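Local coordinates for protein xyloglucan-specific endo-beta-1,4-glucanase (Uncultured bacterium, PDB 4W88) that probably hydrolyses internal beta-1,4-glucosidic bonds of xyloglucan, as a specific endo-glucanase of glycoside hydrolase family 5, at residues A[97-102]-A[141-146]. The protein carries 1 engineered substitution. Sequence-based numbering, arbitrary orientation.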
ATOM      1  N   TYR A  97       3.391  -0.819  13.597  1.00 17.51           N
ATOM      2  CA  TYR A  97       3.842  -0.004  12.478  1.00 17.05           C
ATOM      3  C   TYR A  97       2.642   0.190  11.564  1.00 13.89           C
ATOM      4  O   TYR A  97       1.872  -0.753  11.332  1.00 17.34           O
ATOM      5  CB  TYR A  97       5.060  -0.652  11.794  1.00 16.69           C
ATOM      6  CG  TYR A  97       6.245  -0.660  12.745  1.00 18.67           C
ATOM      7  CD1 TYR A  97       6.411  -1.669  13.741  1.00 21.89           C
ATOM      8  CD2 TYR A  97       7.095   0.404  12.756  1.00 20.72           C
ATOM      9  CE1 TYR A  97       7.416  -1.553  14.675  1.00 24.16           C
ATOM     10  CE2 TYR A  97       8.134   0.503  13.644  1.00 22.91           C
ATOM     11  CZ  TYR A  97       8.287  -0.448  14.600  1.00 22.40           C
ATOM     12  OH  TYR A  97       9.308  -0.235  15.512  1.00 28.68           O
ATOM     13  N   ILE A  98       2.531   1.378  10.982  1.00 15.38           N
ATOM     14  CA  ILE A  98       1.315   1.765  10.294  1.00 15.43           C
ATOM     15  C   ILE A  98       1.644   2.481   8.993  1.00 15.24           C
ATOM     16  O   ILE A  98       2.508   3.385   9.014  1.00 16.27           O
ATOM     17  CB  ILE A  98       0.435   2.704  11.151  1.00 13.78           C
ATOM     18  CG1 ILE A  98       0.215   2.095  12.530  1.00 17.18           C
ATOM     19  CG2 ILE A  98      -0.895   2.988  10.441  1.00 18.28           C
ATOM     20  CD1 ILE A  98      -0.297   3.075  13.578  1.00 18.95           C
ATOM     21  N   ILE A  99       0.910   2.183   7.952  1.00 14.98           N
ATOM     22  CA  ILE A  99       0.913   3.024   6.775  1.00 14.62           C
ATOM     23  C   ILE A  99      -0.463   3.542   6.526  1.00 14.66           C
ATOM     24  O   ILE A  99      -1.386   2.783   6.397  1.00 16.76           O
ATOM     25  CB  ILE A  99       1.432   2.297   5.509  1.00 15.28           C
ATOM     26  CG1 ILE A  99       2.879   1.819   5.687  1.00 17.34           C
ATOM     27  CG2 ILE A  99       1.208   3.132   4.263  1.00 17.36           C
ATOM     28  CD1 ILE A  99       3.334   0.909   4.523  1.00 16.96           C
ATOM     29  N   LEU A 100      -0.554   4.863   6.437  1.00 14.26           N
ATOM     30  CA  LEU A 100      -1.754   5.572   5.973  1.00 15.30           C
ATOM     31  C   LEU A 100      -1.522   6.050   4.523  1.00 16.31           C
ATOM     32  O   LEU A 100      -0.539   6.746   4.264  1.00 15.26           O
ATOM     33  CB  LEU A 100      -1.998   6.817   6.803  1.00 15.82           C
ATOM     34  CG  LEU A 100      -3.200   7.665   6.444  1.00 15.31           C
ATOM     35  CD1 LEU A 100      -4.515   6.907   6.550  1.00 19.11           C
ATOM     36  CD2 LEU A 100      -3.161   8.943   7.305  1.00 19.16           C
ATOM     37  N   ASP A 101      -2.394   5.655   3.588  1.00 15.55           N
ATOM     38  CA  ASP A 101      -2.284   6.147   2.235  1.00 14.83           C
ATOM     39  C   ASP A 101      -3.446   7.051   1.816  1.00 15.28           C
ATOM     40  O   ASP A 101      -4.361   7.306   2.615  1.00 16.05           O
ATOM     41  CB  ASP A 101      -2.076   5.006   1.229  1.00 15.56           C
ATOM     42  CG  ASP A 101      -3.347   4.284   0.763  1.00 14.04           C
ATOM     43  OD1 ASP A 101      -4.450   4.688   1.082  1.00 14.72           O
ATOM     44  OD2 ASP A 101      -3.143   3.277  -0.062  1.00 16.27           O
ATOM     45  N   THR A 102      -3.374   7.552   0.579  1.00 14.23           N
ATOM     46  CA  THR A 102      -4.592   7.854  -0.189  1.00 14.58           C
ATOM     47  C   THR A 102      -4.713   6.698  -1.199  1.00 16.27           C
ATOM     48  O   THR A 102      -3.698   6.138  -1.650  1.00 15.60           O
ATOM     49  CB  THR A 102      -4.551   9.217  -0.898  1.00 14.22           C
ATOM     50  OG1 THR A 102      -3.674   9.219  -2.068  1.00 15.86           O
ATOM     51  CG2 THR A 102      -4.207  10.334   0.032  1.00 17.99           C
ATOM     52  N   LYS A 141       6.449   5.218  14.158  1.00 17.72           N
ATOM     53  CA  LYS A 141       5.886   3.984  13.698  1.00 16.71           C
ATOM     54  C   LYS A 141       4.760   4.248  12.639  1.00 15.96           C
ATOM     55  O   LYS A 141       4.402   3.326  11.879  1.00 17.23           O
ATOM     56  CB  LYS A 141       5.321   3.163  14.818  1.00 18.34           C
ATOM     57  CG  LYS A 141       6.312   2.719  15.899  1.00 21.36           C
ATOM     58  CD  LYS A 141       5.781   1.643  16.865  1.00 26.84           C
ATOM     59  CE  LYS A 141       6.702   1.369  18.004  1.00 42.97           C
ATOM     60  NZ  LYS A 141       6.135   0.128  18.615  1.00 49.96           N
ATOM     61  N   LEU A 142       4.208   5.463  12.607  1.00 15.96           N
ATOM     62  CA  LEU A 142       3.213   5.847  11.582  1.00 15.47           C
ATOM     63  C   LEU A 142       3.986   6.464  10.380  1.00 15.61           C
ATOM     64  O   LEU A 142       4.719   7.457  10.516  1.00 18.32           O
ATOM     65  CB  LEU A 142       2.210   6.870  12.109  1.00 17.71           C
ATOM     66  CG  LEU A 142       1.196   7.489  11.092  1.00 16.71           C
ATOM     67  CD1 LEU A 142       0.365   6.399  10.484  1.00 17.48           C
ATOM     68  CD2 LEU A 142       0.295   8.462  11.778  1.00 18.18           C
HETATM   69  N   MSE A 143       3.732   5.881   9.189  1.00 17.53           N
HETATM   70  CA  MSE A 143       4.319   6.285   7.929  1.00 16.83           C
HETATM   71  C   MSE A 143       3.205   6.668   6.988  1.00 14.15           C
HETATM   72  O   MSE A 143       2.035   6.200   7.150  1.00 15.50           O
HETATM   73  CB  MSE A 143       5.068   5.077   7.397  1.00 16.96           C
HETATM   74  CG  MSE A 143       6.092   4.555   8.389  1.00 17.76           C
HETATM   75 SE   MSE A 143       7.181   3.076   7.663  1.00 20.06          SE
HETATM   76  CE  MSE A 143       5.969   1.594   7.913  1.00 26.58           C
ATOM     77  N   PHE A 144       3.500   7.587   6.067  1.00 14.40           N
ATOM     78  CA  PHE A 144       2.534   8.055   5.089  1.00 13.89           C
ATOM     79  C   PHE A 144       2.982   7.599   3.698  1.00 13.72           C
ATOM     80  O   PHE A 144       4.153   7.750   3.326  1.00 16.82           O
ATOM     81  CB  PHE A 144       2.445   9.590   5.048  1.00 15.25           C
ATOM     82  CG  PHE A 144       2.008  10.273   6.324  1.00 14.21           C
ATOM     83  CD1 PHE A 144       1.221   9.667   7.328  1.00 17.56           C
ATOM     84  CD2 PHE A 144       2.299  11.646   6.466  1.00 16.84           C
ATOM     85  CE1 PHE A 144       0.856  10.370   8.471  1.00 18.29           C
ATOM     86  CE2 PHE A 144       1.872  12.342   7.561  1.00 15.41           C
ATOM     87  CZ  PHE A 144       1.145  11.708   8.563  1.00 17.31           C
ATOM     88  N   GLU A 145       2.008   7.103   2.926  1.00 15.38           N
ATOM     89  CA  GLU A 145       2.219   6.701   1.533  1.00 14.80           C
ATOM     90  C   GLU A 145       1.327   7.572   0.656  1.00 16.85           C
ATOM     91  O   GLU A 145       0.097   7.565   0.734  1.00 14.95           O
ATOM     92  CB  GLU A 145       1.918   5.195   1.378  1.00 15.40           C
ATOM     93  CG  GLU A 145       2.106   4.642  -0.062  1.00 15.95           C
ATOM     94  CD  GLU A 145       1.874   3.115  -0.123  1.00 14.16           C
ATOM     95  OE1 GLU A 145       1.400   2.573   0.911  1.00 19.48           O
ATOM     96  OE2 GLU A 145       2.120   2.491  -1.209  1.00 17.59           O
ATOM     97  N   GLY A 146       1.976   8.454  -0.120  1.00 15.00           N
ATOM     98  CA  GLY A 146       1.271   9.589  -0.709  1.00 16.04           C
ATOM     99  C   GLY A 146       0.116   9.244  -1.658  1.00 15.14           C
ATOM    100  O   GLY A 146      -0.944   9.878  -1.595  1.00 15.73           O
TER
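Lys141 lays its aliphatic chain across one face of the Tyr97 ring in a CH-pi contact, with CG 4.1 Å from the ring centroid. Beyond CG the lysine stays extended, so CD also lies over the ring, nearer its rim, and CE draws level with OH; the ammonium NZ is then held by the backbone O of Gly95. Putting an alanine in place of Tyr97 would probably open a gap under the lysine methylenes and leave that chain freer to swing. From here the two strands, 97-101 and 142-145, run parallel in step, starting with Ile98 N to Lys141 O at 2.8 Å and continuing to Glu145 N to Leu100 O at 2.9 Å, the latter nearly straight at 173°. At the C-terminal end, Thr102 OG1 donates to Gly146 O at 2.8 Å. Ile98 and Leu142 meet on the face turned to helix 78-92, CG2 to CD1 at 3.6 Å. The other face carries Ile99, Met143 and Glu145. Glu145 is extended, its chi1 of -180° carrying the carboxylate past Ile99, whose CG2 lies 3.4 Å from OE1. The buried carboxylate is gripped by Arg59 through a salt bridge at OE1, and by His200 and Thr270 at OE2, which probably favours its charged form. These are neighbouring third and fourth strands of the (beta/alpha)8 TIM barrel, joined by a right-handed beta-alpha-beta crossover through helix 117-134.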